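Local coordinates for AP205 bacteriophage COAT protein (PDB 5FS4), which probably assembles as dimers into the protein shell that encloses the RNA genome of this small single-stranded RNA phage, at residues Q9-T14 / V19-T24. The protein carries 2 engineered substitutions. Numbering follows the deposited sequence.
Sequences QPITST and VWSDPT
Pro10 lies against Trp20 where the two strands of an N-terminal beta hairpin pair, at the edge of the antiparallel sheet within this chain. This is the tight side of the contact. The CA atoms of this non-hydrogen-bonded pair are only 4.0 Å apart. Pro10 CD sits 3.5 Å from Trp20 CD1, so the proline ring meets the pyrrole part of the indole, and Pro10 CA lies over one face of the indole. Trp20 CG stands anti to its own carbonyl carbon (chi1 -78°), which carries the indole over Pro10. Pro122 and Ile126 of the second subunit pack on Pro10 and Trp20 respectively, so this face belongs to the dimer interface.

Gln9 and Ser21 form the adjoining hydrogen-bonded pair, with two backbone bonds. Next comes a classic beta bulge: Ile11 and Thr12 both face Val19. Ile11 N donates to Val19 O at 2.7 Å, almost straight (171°), and Val19 N donates to Thr12 O at 3.0 Å.

The face carrying Gln9, Thr12, Val19 and Ser21 is looser. Gln9 and Thr12 are exposed, although Ser21 is buried. Gln9 CG meets Pro23 CG, in the loop after the strand, no closer than 4.1 Å. Ile11 is exposed too. Its CD1 reaches Val19 CG1 at 3.9 Å, while its CG2 branch rests near the Ser21 hydroxyl. Thr12 and Val19 run side by side, with Thr12 OG1 3.2 Å from the methyl carbon Val19 CG2.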
loop_
_atom_site.group_PDB
_atom_site.type_symbol
_atom_site.label_atom_id
_atom_site.label_comp_id
_atom_site.label_asym_id
_atom_site.label_seq_id
_atom_site.Cartn_x
_atom_site.Cartn_y
_atom_site.Cartn_z
ATOM N N GLN B 9 -1.509 -19.770 0.323
ATOM C CA GLN B 9 -1.184 -20.631 -0.843
ATOM C C GLN B 9 -1.731 -20.042 -2.173
ATOM O O GLN B 9 -2.833 -19.473 -2.178
ATOM C CB GLN B 9 -1.794 -22.039 -0.678
ATOM C CG GLN B 9 -1.325 -22.814 0.554
ATOM C CD GLN B 9 0.191 -22.985 0.631
ATOM O OE1 GLN B 9 0.879 -22.999 -0.408
ATOM N NE2 GLN B 9 0.740 -23.096 1.876
ATOM N N PRO B 10 -0.943 -20.158 -3.294
ATOM C CA PRO B 10 -1.484 -19.761 -4.588
ATOM C C PRO B 10 -2.764 -20.576 -4.829
ATOM O O PRO B 10 -2.740 -21.776 -4.576
ATOM C CB PRO B 10 -0.391 -20.145 -5.586
ATOM C CG PRO B 10 0.855 -20.427 -4.808
ATOM C CD PRO B 10 0.432 -20.700 -3.380
ATOM N N ILE B 11 -3.903 -19.951 -5.186
ATOM C CA ILE B 11 -5.162 -20.699 -5.535
ATOM C C ILE B 11 -5.476 -20.590 -7.023
ATOM O O ILE B 11 -6.018 -21.519 -7.625
ATOM C CB ILE B 11 -6.460 -20.334 -4.704
ATOM C CG1 ILE B 11 -6.654 -18.820 -4.462
ATOM C CG2 ILE B 11 -6.527 -21.106 -3.393
ATOM C CD1 ILE B 11 -7.649 -18.223 -5.446
ATOM N N THR B 12 -5.179 -19.442 -7.607
ATOM C CA THR B 12 -5.227 -19.276 -9.067
ATOM C C THR B 12 -3.844 -18.726 -9.488
ATOM O O THR B 12 -3.170 -18.040 -8.709
ATOM C CB THR B 12 -6.426 -18.393 -9.578
ATOM O OG1 THR B 12 -6.448 -17.095 -8.951
ATOM C CG2 THR B 12 -7.796 -19.120 -9.373
ATOM N N SER B 13 -3.447 -19.065 -10.708
ATOM C CA SER B 13 -2.134 -18.806 -11.198
ATOM C C SER B 13 -2.298 -18.497 -12.685
ATOM O O SER B 13 -3.246 -18.970 -13.316
ATOM C CB SER B 13 -1.300 -20.061 -10.970
ATOM O OG SER B 13 0.052 -19.828 -11.215
ATOM N N THR B 14 -1.424 -17.645 -13.215
ATOM C CA THR B 14 -1.267 -17.391 -14.675
ATOM C C THR B 14 0.189 -16.909 -14.704
ATOM O O THR B 14 0.672 -16.467 -13.635
ATOM C CB THR B 14 -2.248 -16.280 -15.193
ATOM O OG1 THR B 14 -3.603 -16.698 -14.978
ATOM C CG2 THR B 14 -2.096 -15.977 -16.708
ATOM N N VAL B 19 -2.947 -15.385 -7.397
ATOM C CA VAL B 19 -3.755 -15.070 -6.166
ATOM C C VAL B 19 -3.442 -16.075 -5.051
ATOM O O VAL B 19 -3.668 -17.300 -5.229
ATOM C CB VAL B 19 -5.281 -15.120 -6.433
ATOM C CG1 VAL B 19 -6.047 -14.681 -5.194
ATOM C CG2 VAL B 19 -5.661 -14.260 -7.642
ATOM N N TRP B 20 -3.044 -15.570 -3.892
ATOM C CA TRP B 20 -2.732 -16.390 -2.723
ATOM C C TRP B 20 -3.926 -16.218 -1.772
ATOM O O TRP B 20 -4.547 -15.138 -1.714
ATOM C CB TRP B 20 -1.441 -15.917 -2.018
ATOM C CG TRP B 20 -0.167 -16.287 -2.593
ATOM C CD1 TRP B 20 0.593 -17.359 -2.241
ATOM C CD2 TRP B 20 0.599 -15.542 -3.556
ATOM N NE1 TRP B 20 1.775 -17.351 -2.941
ATOM C CE2 TRP B 20 1.796 -16.269 -3.777
ATOM C CE3 TRP B 20 0.377 -14.346 -4.280
ATOM C CZ2 TRP B 20 2.744 -15.879 -4.712
ATOM C CZ3 TRP B 20 1.322 -13.929 -5.184
ATOM C CH2 TRP B 20 2.510 -14.686 -5.399
ATOM N N SER B 21 -4.285 -17.284 -1.056
ATOM C CA SER B 21 -5.313 -17.141 -0.035
ATOM C C SER B 21 -4.967 -17.988 1.193
ATOM O O SER B 21 -4.170 -18.902 1.157
ATOM C CB SER B 21 -6.717 -17.445 -0.541
ATOM O OG SER B 21 -6.808 -18.805 -0.774
ATOM N N ASP B 22 -5.596 -17.682 2.279
ATOM C CA ASP B 22 -5.263 -18.336 3.537
ATOM C C ASP B 22 -6.112 -19.575 3.609
ATOM O O ASP B 22 -7.342 -19.460 3.538
ATOM C CB ASP B 22 -5.585 -17.402 4.659
ATOM C CG ASP B 22 -5.436 -18.051 6.084
ATOM O OD1 ASP B 22 -5.167 -19.289 6.286
ATOM O OD2 ASP B 22 -5.558 -17.267 6.989
ATOM N N PRO B 23 -5.488 -20.761 3.704
ATOM C CA PRO B 23 -6.405 -21.928 3.609
ATOM C C PRO B 23 -7.333 -22.141 4.756
ATOM O O PRO B 23 -8.297 -22.896 4.613
ATOM C CB PRO B 23 -5.471 -23.134 3.533
ATOM C CG PRO B 23 -4.076 -22.638 3.620
ATOM C CD PRO B 23 -4.066 -21.155 3.710
ATOM N N THR B 24 -7.064 -21.467 5.850
ATOM C CA THR B 24 -7.931 -21.480 6.986
ATOM C C THR B 24 -8.930 -20.346 6.948
ATOM O O THR B 24 -9.738 -20.285 7.856
ATOM C CB THR B 24 -7.109 -21.405 8.316
ATOM O OG1 THR B 24 -6.682 -20.046 8.638
ATOM C CG2 THR B 24 -5.881 -22.302 8.246
#